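Local coordinates for protein transcriptional regulator, LYSR family (Neisseria meningitidis, PDB 4AB5) that probably controls transcription of methionine-biosynthesis genes as a MetR-like LysR-family regulator, of which this is the regulatory domain, at residues P76-E81 and P214-L219; Y80-I85 and D178-K183. All coordinates share one frame; numbering follows the deposited sequence.

Contact 1: P76-E81 and P214-L219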
loop_
_atom_site.group_PDB
_atom_site.type_symbol
_atom_site.label_atom_id
_atom_site.label_comp_id
_atom_site.label_asym_id
_atom_site.label_seq_id
_atom_site.Cartn_x
_atom_site.Cartn_y
_atom_site.Cartn_z
ATOM N N PRO B 76 8.423 -20.414 13.747
ATOM C CA PRO B 76 7.424 -19.454 14.251
ATOM C C PRO B 76 7.957 -18.025 14.305
ATOM O O PRO B 76 9.120 -17.802 14.655
ATOM C CB PRO B 76 7.102 -19.972 15.651
ATOM C CG PRO B 76 8.291 -20.768 16.055
ATOM C CD PRO B 76 8.847 -21.359 14.802
ATOM N N LEU B 77 7.123 -17.065 13.918
ATOM C CA LEU B 77 7.493 -15.660 13.996
ATOM C C LEU B 77 6.778 -15.073 15.208
ATOM O O LEU B 77 7.408 -14.883 16.255
ATOM C CB LEU B 77 7.167 -14.891 12.697
ATOM C CG LEU B 77 7.949 -15.297 11.439
ATOM C CD1 LEU B 77 7.391 -14.609 10.207
ATOM C CD2 LEU B 77 9.466 -15.062 11.597
ATOM N N PHE B 78 5.450 -14.868 15.096
ATOM C CA PHE B 78 4.603 -14.308 16.150
ATOM C C PHE B 78 3.118 -14.450 15.849
ATOM O O PHE B 78 2.724 -14.572 14.685
ATOM C CB PHE B 78 4.927 -12.811 16.389
ATOM C CG PHE B 78 5.264 -11.998 15.154
ATOM C CD1 PHE B 78 4.275 -11.642 14.238
ATOM C CD2 PHE B 78 6.570 -11.581 14.912
ATOM C CE1 PHE B 78 4.590 -10.893 13.099
ATOM C CE2 PHE B 78 6.883 -10.827 13.777
ATOM C CZ PHE B 78 5.893 -10.495 12.874
ATOM N N ALA B 79 2.295 -14.380 16.914
ATOM C CA ALA B 79 0.830 -14.404 16.849
ATOM C C ALA B 79 0.291 -13.029 17.292
ATOM O O ALA B 79 0.964 -12.309 18.039
ATOM C CB ALA B 79 0.272 -15.503 17.743
ATOM N N TYR B 80 -0.904 -12.662 16.811
ATOM C CA TYR B 80 -1.577 -11.401 17.152
ATOM C C TYR B 80 -3.080 -11.504 16.948
ATOM O O TYR B 80 -3.540 -12.356 16.181
ATOM C CB TYR B 80 -0.996 -10.181 16.390
ATOM C CG TYR B 80 -0.911 -10.339 14.885
ATOM C CD1 TYR B 80 -2.029 -10.166 14.080
ATOM C CD2 TYR B 80 0.304 -10.619 14.261
ATOM C CE1 TYR B 80 -1.957 -10.317 12.696
ATOM C CE2 TYR B 80 0.396 -10.733 12.872
ATOM C CZ TYR B 80 -0.740 -10.588 12.093
ATOM O OH TYR B 80 -0.680 -10.709 10.723
ATOM N N GLU B 81 -3.845 -10.613 17.617
ATOM C CA GLU B 81 -5.297 -10.568 17.513
ATOM C C GLU B 81 -5.803 -9.760 16.332
ATOM O O GLU B 81 -5.297 -8.667 16.043
ATOM C CB GLU B 81 -5.992 -10.165 18.840
ATOM C CG GLU B 81 -5.651 -8.791 19.410
ATOM C CD GLU B 81 -4.399 -8.666 20.266
ATOM O OE1 GLU B 81 -3.282 -8.829 19.722
ATOM O OE2 GLU B 81 -4.535 -8.295 21.455
ATOM N N PRO B 214 2.523 -3.651 19.092
ATOM C CA PRO B 214 1.890 -4.046 20.357
ATOM C C PRO B 214 0.942 -5.223 20.170
ATOM O O PRO B 214 0.382 -5.393 19.086
ATOM C CB PRO B 214 1.142 -2.777 20.785
ATOM C CG PRO B 214 0.787 -2.105 19.514
ATOM C CD PRO B 214 1.906 -2.422 18.544
ATOM N N GLY B 215 0.778 -6.020 21.222
ATOM C CA GLY B 215 -0.145 -7.149 21.238
ATOM C C GLY B 215 0.335 -8.431 20.588
ATOM O O GLY B 215 -0.473 -9.321 20.293
ATOM N N LEU B 216 1.646 -8.542 20.370
ATOM C CA LEU B 216 2.224 -9.749 19.795
ATOM C C LEU B 216 2.461 -10.782 20.888
ATOM O O LEU B 216 2.737 -10.429 22.034
ATOM C CB LEU B 216 3.537 -9.439 19.077
ATOM C CG LEU B 216 3.505 -8.985 17.622
ATOM C CD1 LEU B 216 4.866 -8.986 17.068
ATOM C CD2 LEU B 216 2.540 -9.703 16.768
ATOM N N SER B 217 2.318 -12.053 20.540
ATOM C CA SER B 217 2.548 -13.152 21.477
ATOM C C SER B 217 3.410 -14.195 20.816
ATOM O O SER B 217 3.352 -14.355 19.594
ATOM C CB SER B 217 1.236 -13.757 21.971
ATOM O OG SER B 217 0.405 -14.157 20.898
ATOM N N GLU B 218 4.232 -14.883 21.627
ATOM C CA GLU B 218 5.140 -15.934 21.180
ATOM C C GLU B 218 4.358 -17.082 20.580
ATOM O O GLU B 218 3.289 -17.431 21.081
ATOM C CB GLU B 218 5.972 -16.475 22.354
ATOM C CG GLU B 218 6.855 -15.452 23.050
ATOM C CD GLU B 218 7.712 -15.994 24.176
ATOM O OE1 GLU B 218 7.225 -16.837 24.965
ATOM O OE2 GLU B 218 8.870 -15.536 24.296
ATOM N N LEU B 219 4.905 -17.670 19.515
ATOM C CA LEU B 219 4.327 -18.828 18.856
ATOM C C LEU B 219 5.166 -20.049 19.166
ATOM O O LEU B 219 6.399 -19.970 19.207
ATOM C CB LEU B 219 4.288 -18.630 17.340
ATOM C CG LEU B 219 2.934 -18.475 16.676
ATOM C CD1 LEU B 219 3.098 -18.390 15.193
ATOM C CD2 LEU B 219 2.013 -19.636 16.993
HETATM O O HOH W 1 -1.480 -6.843 17.737
#
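Ala79 and Ser217 form a single antiparallel hydrogen-bonded bridge, Ala79 N to Ser217 O at 2.9 Å (172° at the hydrogen) and Ser217 N to Ala79 O at 2.9 Å, which lays residues 215-219 roughly antiparallel to residues 76-81. Ser217 OG adds a weak bond to Ala79 O, joining the backbone N-H of its own residue on that carbonyl. Leu216 divides its two methyls between two aromatic rings. CD1 sits over a face of Phe78 in a CH-pi contact, 3.9 Å from the ring centroid and offset toward the rim, while Leu77 CB lies over the opposite face; Leu216 CD2 lies near the plane of the Tyr80 ring at its edge, 3.5 Å from Tyr80 CD2. With CG held between backbone N and carbonyl carbon in both aromatics (chi1 37° in Phe78, 52° in Tyr80), the rings stand on the same side of the strand, flanking that leucine. Further along, Leu219 CB packs on Pro76 CB at 3.5 Å. At the other end a water bonds Pro214 O and, weakly, Glu81 OE1. Leu77 and Phe78 form a classic beta bulge against Leu184, in a long strand of the kind that links the two subdomains of LysR regulatory domains.

Contact 2: Y80-I85 and D178-K183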
loop_
_atom_site.group_PDB
_atom_site.type_symbol
_atom_site.label_atom_id
_atom_site.label_comp_id
_atom_site.label_asym_id
_atom_site.label_seq_id
_atom_site.Cartn_x
_atom_site.Cartn_y
_atom_site.Cartn_z
ATOM N N TYR B 80 -0.904 -12.662 16.811
ATOM C CA TYR B 80 -1.577 -11.401 17.152
ATOM C C TYR B 80 -3.080 -11.504 16.948
ATOM O O TYR B 80 -3.540 -12.356 16.181
ATOM C CB TYR B 80 -0.996 -10.181 16.390
ATOM C CG TYR B 80 -0.911 -10.339 14.885
ATOM C CD1 TYR B 80 -2.029 -10.166 14.080
ATOM C CD2 TYR B 80 0.304 -10.619 14.261
ATOM C CE1 TYR B 80 -1.957 -10.317 12.696
ATOM C CE2 TYR B 80 0.396 -10.733 12.872
ATOM C CZ TYR B 80 -0.740 -10.588 12.093
ATOM O OH TYR B 80 -0.680 -10.709 10.723
ATOM N N GLU B 81 -3.845 -10.613 17.617
ATOM C CA GLU B 81 -5.297 -10.568 17.513
ATOM C C GLU B 81 -5.803 -9.760 16.332
ATOM O O GLU B 81 -5.297 -8.667 16.043
ATOM C CB GLU B 81 -5.992 -10.165 18.840
ATOM C CG GLU B 81 -5.651 -8.791 19.410
ATOM C CD GLU B 81 -4.399 -8.666 20.266
ATOM O OE1 GLU B 81 -3.282 -8.829 19.722
ATOM O OE2 GLU B 81 -4.535 -8.295 21.455
HETATM N N MSE B 82 -6.781 -10.342 15.629
HETATM C CA MSE B 82 -7.497 -9.748 14.509
HETATM C C MSE B 82 -8.683 -9.043 15.145
HETATM O O MSE B 82 -9.515 -9.681 15.801
HETATM C CB MSE B 82 -7.978 -10.812 13.509
HETATM C CG MSE B 82 -6.855 -11.463 12.723
HETATM SE SE MSE B 82 -5.999 -10.264 11.444
HETATM C CE MSE B 82 -7.525 -9.980 10.209
ATOM N N VAL B 83 -8.717 -7.718 15.020
ATOM C CA VAL B 83 -9.786 -6.923 15.618
ATOM C C VAL B 83 -10.735 -6.428 14.551
ATOM O O VAL B 83 -10.315 -6.175 13.415
ATOM C CB VAL B 83 -9.281 -5.782 16.551
ATOM C CG1 VAL B 83 -8.523 -6.342 17.754
ATOM C CG2 VAL B 83 -8.434 -4.752 15.798
ATOM N N GLY B 84 -12.007 -6.322 14.921
ATOM C CA GLY B 84 -13.044 -5.794 14.054
ATOM C C GLY B 84 -13.051 -4.286 14.190
ATOM O O GLY B 84 -12.919 -3.765 15.300
ATOM N N ILE B 85 -13.134 -3.568 13.062
ATOM C CA ILE B 85 -13.186 -2.107 13.066
ATOM C C ILE B 85 -14.449 -1.586 12.428
ATOM O O ILE B 85 -14.886 -2.102 11.396
ATOM C CB ILE B 85 -11.905 -1.405 12.522
ATOM C CG1 ILE B 85 -11.580 -1.793 11.051
ATOM C CG2 ILE B 85 -10.718 -1.646 13.457
ATOM C CD1 ILE B 85 -10.749 -0.761 10.254
ATOM N N ASP B 178 -14.183 -16.216 21.748
ATOM C CA ASP B 178 -12.836 -16.784 21.824
ATOM C C ASP B 178 -11.776 -15.848 21.218
ATOM O O ASP B 178 -10.583 -16.040 21.448
ATOM C CB ASP B 178 -12.802 -18.139 21.092
ATOM C CG ASP B 178 -13.696 -19.228 21.672
ATOM O OD1 ASP B 178 -14.230 -19.032 22.792
ATOM O OD2 ASP B 178 -13.843 -20.286 21.018
ATOM N N GLY B 179 -12.223 -14.858 20.444
ATOM C CA GLY B 179 -11.354 -13.923 19.743
ATOM C C GLY B 179 -10.855 -14.507 18.432
ATOM O O GLY B 179 -11.134 -15.672 18.121
ATOM N N LEU B 180 -10.120 -13.702 17.642
ATOM C CA LEU B 180 -9.562 -14.150 16.364
ATOM C C LEU B 180 -8.059 -13.893 16.336
ATOM O O LEU B 180 -7.621 -12.745 16.332
ATOM C CB LEU B 180 -10.277 -13.448 15.207
ATOM C CG LEU B 180 -10.126 -13.966 13.782
ATOM C CD1 LEU B 180 -10.159 -15.471 13.638
ATOM C CD2 LEU B 180 -11.002 -13.216 12.906
ATOM N N GLN B 181 -7.276 -14.959 16.344
ATOM C CA GLN B 181 -5.830 -14.869 16.367
ATOM C C GLN B 181 -5.201 -15.329 15.059
ATOM O O GLN B 181 -5.589 -16.361 14.525
ATOM C CB GLN B 181 -5.276 -15.684 17.556
ATOM C CG GLN B 181 -3.810 -15.388 17.886
ATOM C CD GLN B 181 -3.168 -16.402 18.807
ATOM O OE1 GLN B 181 -3.198 -17.616 18.573
ATOM N NE2 GLN B 181 -2.501 -15.912 19.836
ATOM N N SER B 182 -4.219 -14.569 14.556
ATOM C CA SER B 182 -3.423 -14.930 13.383
ATOM C C SER B 182 -2.088 -15.450 13.880
ATOM O O SER B 182 -1.554 -14.923 14.854
ATOM C CB SER B 182 -3.192 -13.728 12.477
ATOM O OG SER B 182 -4.357 -13.450 11.720
ATOM N N LYS B 183 -1.567 -16.495 13.229
ATOM C CA LYS B 183 -0.287 -17.100 13.573
ATOM C C LYS B 183 0.663 -16.959 12.380
ATOM O O LYS B 183 0.330 -17.400 11.283
ATOM C CB LYS B 183 -0.476 -18.566 13.982
ATOM C CG LYS B 183 -1.214 -18.747 15.307
ATOM C CD LYS B 183 -1.527 -20.212 15.563
ATOM C CE LYS B 183 -2.296 -20.434 16.842
ATOM N NZ LYS B 183 -1.409 -20.398 18.037
#
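Tyr80 and Ser182 pair as antiparallel neighbours where two long strands run side by side, as the crossover strands do in the periplasmic-binding-protein-like fold of LysR regulatory domains. Three backbone hydrogen bonds carry the pairing. Tyr80 N donates to Ser182 O and Ser182 N returns to Tyr80 O at 2.8 Å, closing the hydrogen-bonded pair; beyond the non-hydrogen-bonded pair of Glu81 and Gln181, Met82 N reaches Leu180 O in a nearly straight bond (175° at the hydrogen). CA-H...O contacts supplement them, Gln181 CA to Tyr80 O and Glu81 CA to Leu180 O, each 3.4 Å, and Gln181 CG also lies against Tyr80 O. The short segments run at 135° rather than fully antiparallel.

Apolar contacts lie mainly on the side of Tyr80 and Ser182. Ser182 CB approaches the Tyr80 ring obliquely, 3.6 Å from CE1. Leu180 turns its CG away from its backbone N (chi1 -165°), and that carbon packs on Met82 CB at 3.8 Å.

The polar groups find partners beside the strands. Lys183 NZ makes a weak bond to Gln181 OE1, and Lys123 NZ bonds Gln181 O. Ser182 OG is hydrogen-bonded to Asp119 OD2. The bend of selenomethionine Met82 at chi2 puts its SE 3.6 Å from Ser182 OG, with Met82 CG closer to that hydroxyl at 3.3 Å.

In the fold
Both contacts are built on strand 72-86 and share Tyr80 and Glu81; their centres lie about 11 Å apart, and each is partly buried. Contact 2 joins that strand to strand 171-189, two neighbours within the main sheet, and rests chiefly on backbone hydrogen bonds. Contact 1 instead brings in the loop after helix 196-212, which meets the strand by one bridge but buries more surface, largely through leucine, proline and aromatic packing. The two touch directly: Ser217 OG packs near Gln181 NE2 at 3.6 Å, and Leu219 CD2 on Lys183 NZ. Residues 214-219 and 178-183 meet one another as well as the strand they share.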